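Local coordinates for extrinsic protein in photosystem II (PDB 4K7B) that is an extrinsic protein of photosystem II in a marine centric diatom and probably supports its oxygen-evolving activity, at residues 18-23 / 39-44. Residues are numbered along the deposited sequence; the frame is centred on the assembly and turned at random. Where two conformers were deposited one is given.
Sequences DRIAAL and KNAFIL. With SO4 (sulfate ion), chain C.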
loop_
_atom_site.group_PDB
_atom_site.type_symbol
_atom_site.label_atom_id
_atom_site.label_comp_id
_atom_site.label_asym_id
_atom_site.label_seq_id
_atom_site.Cartn_x
_atom_site.Cartn_y
_atom_site.Cartn_z
ATOM N N ASP A 18 0.473 3.849 5.921
ATOM C CA ASP A 18 1.931 3.710 6.007
ATOM C C ASP A 18 2.366 2.264 5.751
ATOM O O ASP A 18 3.391 2.038 5.085
ATOM C CB ASP A 18 2.485 4.210 7.342
ATOM C CG ASP A 18 2.433 5.722 7.474
ATOM O OD1 ASP A 18 2.109 6.423 6.482
ATOM O OD2 ASP A 18 2.726 6.209 8.587
ATOM N N ARG A 19 1.598 1.296 6.258
ATOM C CA ARG A 19 1.910 -0.106 5.934
ATOM C C ARG A 19 1.880 -0.347 4.424
ATOM O O ARG A 19 2.726 -1.070 3.867
ATOM C CB ARG A 19 0.968 -1.069 6.664
ATOM C CG ARG A 19 1.265 -1.180 8.151
ATOM C CD ARG A 19 0.266 -2.042 8.927
ATOM N NE ARG A 19 0.073 -3.373 8.337
ATOM C CZ ARG A 19 -0.754 -4.300 8.828
ATOM N NH1 ARG A 19 -1.461 -4.051 9.925
ATOM N NH2 ARG A 19 -0.884 -5.485 8.222
ATOM N N ILE A 20 0.913 0.265 3.752
ATOM C CA ILE A 20 0.809 0.107 2.307
ATOM C C ILE A 20 1.954 0.820 1.565
ATOM O O ILE A 20 2.547 0.258 0.646
ATOM C CB ILE A 20 -0.582 0.565 1.812
ATOM C CG1 ILE A 20 -1.650 -0.370 2.392
ATOM C CG2 ILE A 20 -0.629 0.630 0.300
ATOM C CD1 ILE A 20 -3.056 0.207 2.344
ATOM N N ALA A 21 2.297 2.023 1.993
ATOM C CA ALA A 21 3.379 2.756 1.355
ATOM C C ALA A 21 4.708 2.034 1.527
ATOM O O ALA A 21 5.571 2.097 0.647
ATOM C CB ALA A 21 3.464 4.169 1.931
ATOM N N ALA A 22 4.869 1.354 2.662
ATOM C CA ALA A 22 6.114 0.653 2.962
ATOM C C ALA A 22 6.365 -0.512 2.011
ATOM O O ALA A 22 7.472 -1.058 1.991
ATOM C CB ALA A 22 6.116 0.164 4.413
ATOM N N LEU A 23 5.344 -0.901 1.249
ATOM C CA LEU A 23 5.499 -1.978 0.270
ATOM C C LEU A 23 6.279 -1.577 -0.984
ATOM O O LEU A 23 6.475 -2.417 -1.854
ATOM C CB LEU A 23 4.135 -2.546 -0.146
ATOM C CG LEU A 23 3.404 -3.290 0.967
ATOM C CD1 LEU A 23 1.955 -3.563 0.586
ATOM C CD2 LEU A 23 4.134 -4.577 1.294
ATOM N N LYS A 39 -2.500 -7.842 3.439
ATOM C CA LYS A 39 -3.924 -7.855 3.081
ATOM C C LYS A 39 -4.768 -7.084 4.091
ATOM O O LYS A 39 -5.676 -6.310 3.741
ATOM C CB LYS A 39 -4.439 -9.294 2.989
ATOM C CG LYS A 39 -4.328 -9.926 1.614
ATOM C CD LYS A 39 -4.771 -11.391 1.642
ATOM C CE LYS A 39 -6.105 -11.571 2.353
ATOM N NZ LYS A 39 -6.557 -13.003 2.332
ATOM N N ASN A 40 -4.472 -7.307 5.371
ATOM C CA ASN A 40 -5.240 -6.637 6.413
ATOM C C ASN A 40 -5.080 -5.122 6.397
ATOM O O ASN A 40 -6.008 -4.402 6.756
ATOM C CB ASN A 40 -4.932 -7.204 7.798
ATOM C CG ASN A 40 -5.473 -8.609 7.975
ATOM O OD1 ASN A 40 -6.325 -9.053 7.210
ATOM N ND2 ASN A 40 -4.978 -9.317 8.977
ATOM N N ALA A 41 -3.914 -4.638 5.972
ATOM C CA ALA A 41 -3.701 -3.198 5.873
ATOM C C ALA A 41 -4.591 -2.657 4.777
ATOM O O ALA A 41 -5.168 -1.566 4.927
ATOM C CB ALA A 41 -2.245 -2.868 5.592
ATOM N N PHE A 42 -4.718 -3.403 3.683
ATOM C CA PHE A 42 -5.675 -2.946 2.653
ATOM C C PHE A 42 -7.120 -2.915 3.170
ATOM O O PHE A 42 -7.849 -1.913 2.979
ATOM C CB PHE A 42 -5.601 -3.822 1.398
ATOM C CG PHE A 42 -4.334 -3.644 0.626
ATOM C CD1 PHE A 42 -4.203 -2.599 -0.278
ATOM C CD2 PHE A 42 -3.257 -4.495 0.830
ATOM C CE1 PHE A 42 -3.031 -2.415 -0.979
ATOM C CE2 PHE A 42 -2.085 -4.321 0.129
ATOM C CZ PHE A 42 -1.970 -3.274 -0.777
ATOM N N ILE A 43 -7.533 -4.003 3.813
ATOM C CA ILE A 43 -8.903 -4.082 4.326
ATOM C C ILE A 43 -9.207 -2.933 5.294
ATOM O O ILE A 43 -10.231 -2.245 5.177
ATOM C CB ILE A 43 -9.148 -5.409 5.041
ATOM C CG1 ILE A 43 -9.000 -6.571 4.058
ATOM C CG2 ILE A 43 -10.532 -5.424 5.664
ATOM C CD1 ILE A 43 -8.979 -7.943 4.739
ATOM N N LEU A 44 -8.294 -2.723 6.238
ATOM C CA LEU A 44 -8.526 -1.783 7.324
ATOM C C LEU A 44 -8.310 -0.329 6.899
ATOM O O LEU A 44 -8.940 0.579 7.449
ATOM C CB LEU A 44 -7.671 -2.158 8.531
ATOM C CG LEU A 44 -8.072 -3.515 9.110
ATOM C CD1 LEU A 44 -7.085 -3.964 10.173
ATOM C CD2 LEU A 44 -9.489 -3.481 9.642
HETATM S S SO4 C . -2.244 -7.638 11.005
HETATM O O1 SO4 C . -2.284 -6.274 11.548
HETATM O O2 SO4 C . -1.087 -8.353 11.543
HETATM O O3 SO4 C . -3.476 -8.325 11.398
HETATM O O4 SO4 C . -2.138 -7.617 9.543
#
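I20 and F42 meet in the apolar half of this contact. The F42 ring offers one face to I20, whose CG1 sits over the middle of it, 4.2 Å from the centroid and 11° off the ring normal, a CH-pi contact. CG2 and CD1 of I20 reach the CE1-CD1 side of the ring, while L23 CD1 arrives obliquely, 4.1 Å from F42 CE2. A41 fills the nearest approach of the two backbones: its CB lies 4.1 Å from I20 CG1 and sits over one face of the R19 guanidinium, offset toward its rim, 3.6 Å from R19 NE.

The polar part, around R19 and N40, is more exposed. R19 bends at its third torsion (chi3 52°), which carries the guanidinium across A41 toward N40. There a sulfate, probably from the crystallisation liquor, bridges the helices through hydrogen bonds: R19 NH2 donates to O4 at 2.8 Å, in the guanidinium plane, and NH1 to O1 at 2.9 Å, while N40 ND2 binds O3 at 3.0 Å and, weakly, O4, the oxygen R19 NH2 also uses. R19 NE also forms a salt bridge with E38, so the cation is held by two anions. An alanine in place of R19 would probably leave E38 without this charged partner, strip the sulfate of two bonds and uncover the A41 methyl.

Y86 of helix 76-89 packs against both I20 and F42, and F42 also touches T64 and I67 of helix 54-73. The contact thus joins helices 6-21 and 39-49 of a four-helix bundle, as in PsbQ-like proteins, with I20, L23, A41 and F42 in its core.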